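PDB 3OBK: delta-aminolevulinic acid dehydratase from Toxoplasma gondii ME49, which catalyses the condensation of two molecules of 5-aminolevulinic acid into porphobilinogen, the pyrrole building block of haem and other tetrapyrroles. Local coordinates for residues I87-L92 with L130-V135. Numbering follows the deposited sequence.
Sequences IKAFML and LLLADV
Phe90 is gripped through both of its backbone polar atoms by the strand 130-135: its N donates to Leu130 O at 2.9 Å, and its O accepts from Leu132 N, also at 2.9 Å and the straightest of the four bonds, with 162° at the hydrogen. The ladder continues at both ends, Leu130 N reaching Lys88 O and Leu92 N closing on Leu132 O at 3.1 Å. Lys88, Phe90 and Leu92 thus alternate with Leu130 and Leu132, the pattern of parallel strands. Supplementary CA-H...O contacts lie between the rungs, among them Met91 CA to Leu132 O. Leu92 O lies 4.0 Å from Asp134 N, too long to count as another rung.

These are neighbouring staves of the TIM barrel, joined by a beta-alpha-beta crossover through helix 114-125; the short strand axes are inclined by 26°. Asp134, near the end of its strand, makes a hydrogen bond to Ser183 through OD1 and a weak one from the same atom to bound porphobilinogen.

Side chains sort by sheet face. On the face of Ala89, Met91, Leu130 and Leu132, Ala89 CB rests 3.8 Å from Leu130 CD2. CG of Met91 stands anti to the backbone N (chi1 -163°) and the chain stays extended until it bends at chi3, which brings CE to 3.7 Å from Leu132 CD2; the two side chains meet at a slant. Leu132 also reaches Met179 and Cys181 on the following strand. On the other face Phe90 CB lies 4.3 Å from Leu131 CD2, while its ring presents an edge to Leu130 O and packs on helix 72-84; Leu92 and Leu131 lean on helix 114-125.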
ATOM      1  N   ILE A  87     -13.357 -35.319  11.993  1.00 10.72           N
ATOM      2  CA  ILE A  87     -13.765 -34.633  10.788  1.00 10.58           C
ATOM      3  C   ILE A  87     -15.186 -34.246  11.034  1.00 11.92           C
ATOM      4  O   ILE A  87     -15.984 -35.058  11.478  1.00 12.91           O
ATOM      5  CB  ILE A  87     -13.707 -35.513   9.532  1.00 10.54           C
ATOM      6  CG1 ILE A  87     -12.283 -36.040   9.284  1.00  9.64           C
ATOM      7  CG2 ILE A  87     -14.224 -34.723   8.312  1.00  9.33           C
ATOM      8  CD1 ILE A  87     -11.296 -34.941   8.846  1.00  8.93           C
ATOM      9  N   LYS A  88     -15.532 -33.010  10.768  1.00 12.83           N
ATOM     10  CA  LYS A  88     -16.912 -32.595  10.968  1.00 14.09           C
ATOM     11  C   LYS A  88     -17.634 -32.274   9.666  1.00 13.94           C
ATOM     12  O   LYS A  88     -18.868 -32.312   9.636  1.00 15.05           O
ATOM     13  CB  LYS A  88     -16.983 -31.419  11.974  1.00 14.64           C
ATOM     14  CG  LYS A  88     -17.181 -31.892  13.446  1.00 16.11           C
ATOM     15  CD  LYS A  88     -16.045 -31.561  14.354  1.00 17.94           C
ATOM     16  CE  LYS A  88     -16.439 -31.686  15.830  1.00 18.35           C
ATOM     17  NZ  LYS A  88     -16.963 -30.388  16.435  1.00 18.04           N
ATOM     18  N   ALA A  89     -16.889 -32.029   8.583  1.00 13.35           N
ATOM     19  CA  ALA A  89     -17.493 -31.569   7.319  1.00 12.74           C
ATOM     20  C   ALA A  89     -17.289 -32.525   6.162  1.00 12.27           C
ATOM     21  O   ALA A  89     -16.178 -32.922   5.856  1.00 12.40           O
ATOM     22  CB  ALA A  89     -16.951 -30.207   6.949  1.00 12.18           C
ATOM     23  N   PHE A  90     -18.371 -32.819   5.469  1.00 12.48           N
ATOM     24  CA  PHE A  90     -18.389 -33.863   4.466  1.00 12.96           C
ATOM     25  C   PHE A  90     -19.101 -33.354   3.236  1.00 13.55           C
ATOM     26  O   PHE A  90     -20.185 -32.776   3.313  1.00 14.17           O
ATOM     27  CB  PHE A  90     -19.131 -35.101   4.992  1.00 13.43           C
ATOM     28  CG  PHE A  90     -18.577 -35.641   6.261  1.00 12.22           C
ATOM     29  CD1 PHE A  90     -17.681 -36.669   6.240  1.00 13.24           C
ATOM     30  CD2 PHE A  90     -18.928 -35.096   7.471  1.00 12.14           C
ATOM     31  CE1 PHE A  90     -17.159 -37.161   7.406  1.00 13.78           C
ATOM     32  CE2 PHE A  90     -18.405 -35.570   8.634  1.00 12.34           C
ATOM     33  CZ  PHE A  90     -17.503 -36.597   8.601  1.00 13.05           C
ATOM     34  N   MET A  91     -18.494 -33.589   2.096  1.00 13.96           N
ATOM     35  CA  MET A  91     -18.995 -33.092   0.833  1.00 15.01           C
ATOM     36  C   MET A  91     -19.473 -34.358   0.110  1.00 15.06           C
ATOM     37  O   MET A  91     -18.787 -35.372   0.152  1.00 15.62           O
ATOM     38  CB  MET A  91     -17.815 -32.394   0.137  1.00 15.04           C
ATOM     39  CG  MET A  91     -18.077 -31.451  -0.998  1.00 18.29           C
ATOM     40  SD  MET A  91     -16.504 -30.598  -1.489  1.00 24.01           S
ATOM     41  CE  MET A  91     -16.540 -29.034  -0.610  1.00 17.97           C
ATOM     42  N   LEU A  92     -20.642 -34.315  -0.522  1.00 15.55           N
ATOM     43  CA  LEU A  92     -21.244 -35.506  -1.144  1.00 16.30           C
ATOM     44  C   LEU A  92     -21.498 -35.385  -2.638  1.00 15.91           C
ATOM     45  O   LEU A  92     -22.159 -34.466  -3.102  1.00 16.87           O
ATOM     46  CB  LEU A  92     -22.588 -35.845  -0.493  1.00 17.04           C
ATOM     47  CG  LEU A  92     -22.707 -35.822   1.019  1.00 17.70           C
ATOM     48  CD1 LEU A  92     -24.145 -36.143   1.326  1.00 20.47           C
ATOM     49  CD2 LEU A  92     -21.745 -36.806   1.687  1.00 17.99           C
ATOM     50  N   LEU A 130     -21.968 -31.824   9.510  1.00 21.32           N
ATOM     51  CA  LEU A 130     -21.921 -30.740   8.510  1.00 19.79           C
ATOM     52  C   LEU A 130     -21.870 -31.277   7.051  1.00 18.06           C
ATOM     53  O   LEU A 130     -20.903 -31.904   6.650  1.00 16.66           O
ATOM     54  CB  LEU A 130     -20.730 -29.834   8.800  1.00 19.23           C
ATOM     55  CG  LEU A 130     -20.817 -28.430   8.222  1.00 19.45           C
ATOM     56  CD1 LEU A 130     -21.931 -27.671   8.934  1.00 20.12           C
ATOM     57  CD2 LEU A 130     -19.474 -27.713   8.360  1.00 18.04           C
ATOM     58  N   LEU A 131     -22.922 -31.038   6.271  1.00 17.24           N
ATOM     59  CA  LEU A 131     -22.994 -31.545   4.893  1.00 16.51           C
ATOM     60  C   LEU A 131     -22.916 -30.445   3.848  1.00 15.73           C
ATOM     61  O   LEU A 131     -23.612 -29.457   3.923  1.00 14.69           O
ATOM     62  CB  LEU A 131     -24.271 -32.351   4.680  1.00 16.98           C
ATOM     63  CG  LEU A 131     -24.531 -33.481   5.672  1.00 17.52           C
ATOM     64  CD1 LEU A 131     -25.812 -34.239   5.302  1.00 17.35           C
ATOM     65  CD2 LEU A 131     -23.316 -34.424   5.777  1.00 17.30           C
ATOM     66  N   LEU A 132     -22.043 -30.641   2.868  1.00 15.98           N
ATOM     67  CA  LEU A 132     -21.838 -29.691   1.782  1.00 15.56           C
ATOM     68  C   LEU A 132     -22.146 -30.445   0.497  1.00 15.66           C
ATOM     69  O   LEU A 132     -21.484 -31.421   0.192  1.00 15.39           O
ATOM     70  CB  LEU A 132     -20.373 -29.222   1.752  1.00 15.26           C
ATOM     71  CG  LEU A 132     -19.753 -28.321   2.831  1.00 15.32           C
ATOM     72  CD1 LEU A 132     -20.065 -28.851   4.254  1.00 13.15           C
ATOM     73  CD2 LEU A 132     -18.200 -28.189   2.609  1.00 12.59           C
ATOM     74  N   ALA A 133     -23.157 -30.002  -0.244  1.00 16.21           N
ATOM     75  CA  ALA A 133     -23.595 -30.689  -1.463  1.00 16.22           C
ATOM     76  C   ALA A 133     -23.145 -29.866  -2.655  1.00 16.42           C
ATOM     77  O   ALA A 133     -23.279 -28.655  -2.646  1.00 16.82           O
ATOM     78  CB  ALA A 133     -25.085 -30.836  -1.471  1.00 16.05           C
ATOM     79  N   ASP A 134     -22.618 -30.510  -3.685  1.00 16.58           N
ATOM     80  CA  ASP A 134     -22.210 -29.800  -4.871  1.00 16.65           C
ATOM     81  C   ASP A 134     -23.454 -29.279  -5.618  1.00 17.08           C
ATOM     82  O   ASP A 134     -24.538 -29.866  -5.510  1.00 16.82           O
ATOM     83  CB  ASP A 134     -21.398 -30.742  -5.750  1.00 17.10           C
ATOM     84  CG  ASP A 134     -20.756 -30.047  -6.916  1.00 20.25           C
ATOM     85  OD1 ASP A 134     -19.547 -29.681  -6.818  1.00 23.17           O
ATOM     86  OD2 ASP A 134     -21.468 -29.871  -7.939  1.00 25.81           O
ATOM     87  N   VAL A 135     -23.291 -28.157  -6.331  1.00 16.79           N
ATOM     88  CA  VAL A 135     -24.308 -27.652  -7.258  1.00 16.83           C
ATOM     89  C   VAL A 135     -23.656 -27.507  -8.627  1.00 16.79           C
ATOM     90  O   VAL A 135     -22.636 -26.846  -8.782  1.00 17.13           O
ATOM     91  CB  VAL A 135     -24.940 -26.335  -6.788  1.00 16.84           C
ATOM     92  CG1 VAL A 135     -25.855 -25.727  -7.876  1.00 15.23           C
ATOM     93  CG2 VAL A 135     -25.699 -26.561  -5.471  1.00 16.65           C
TER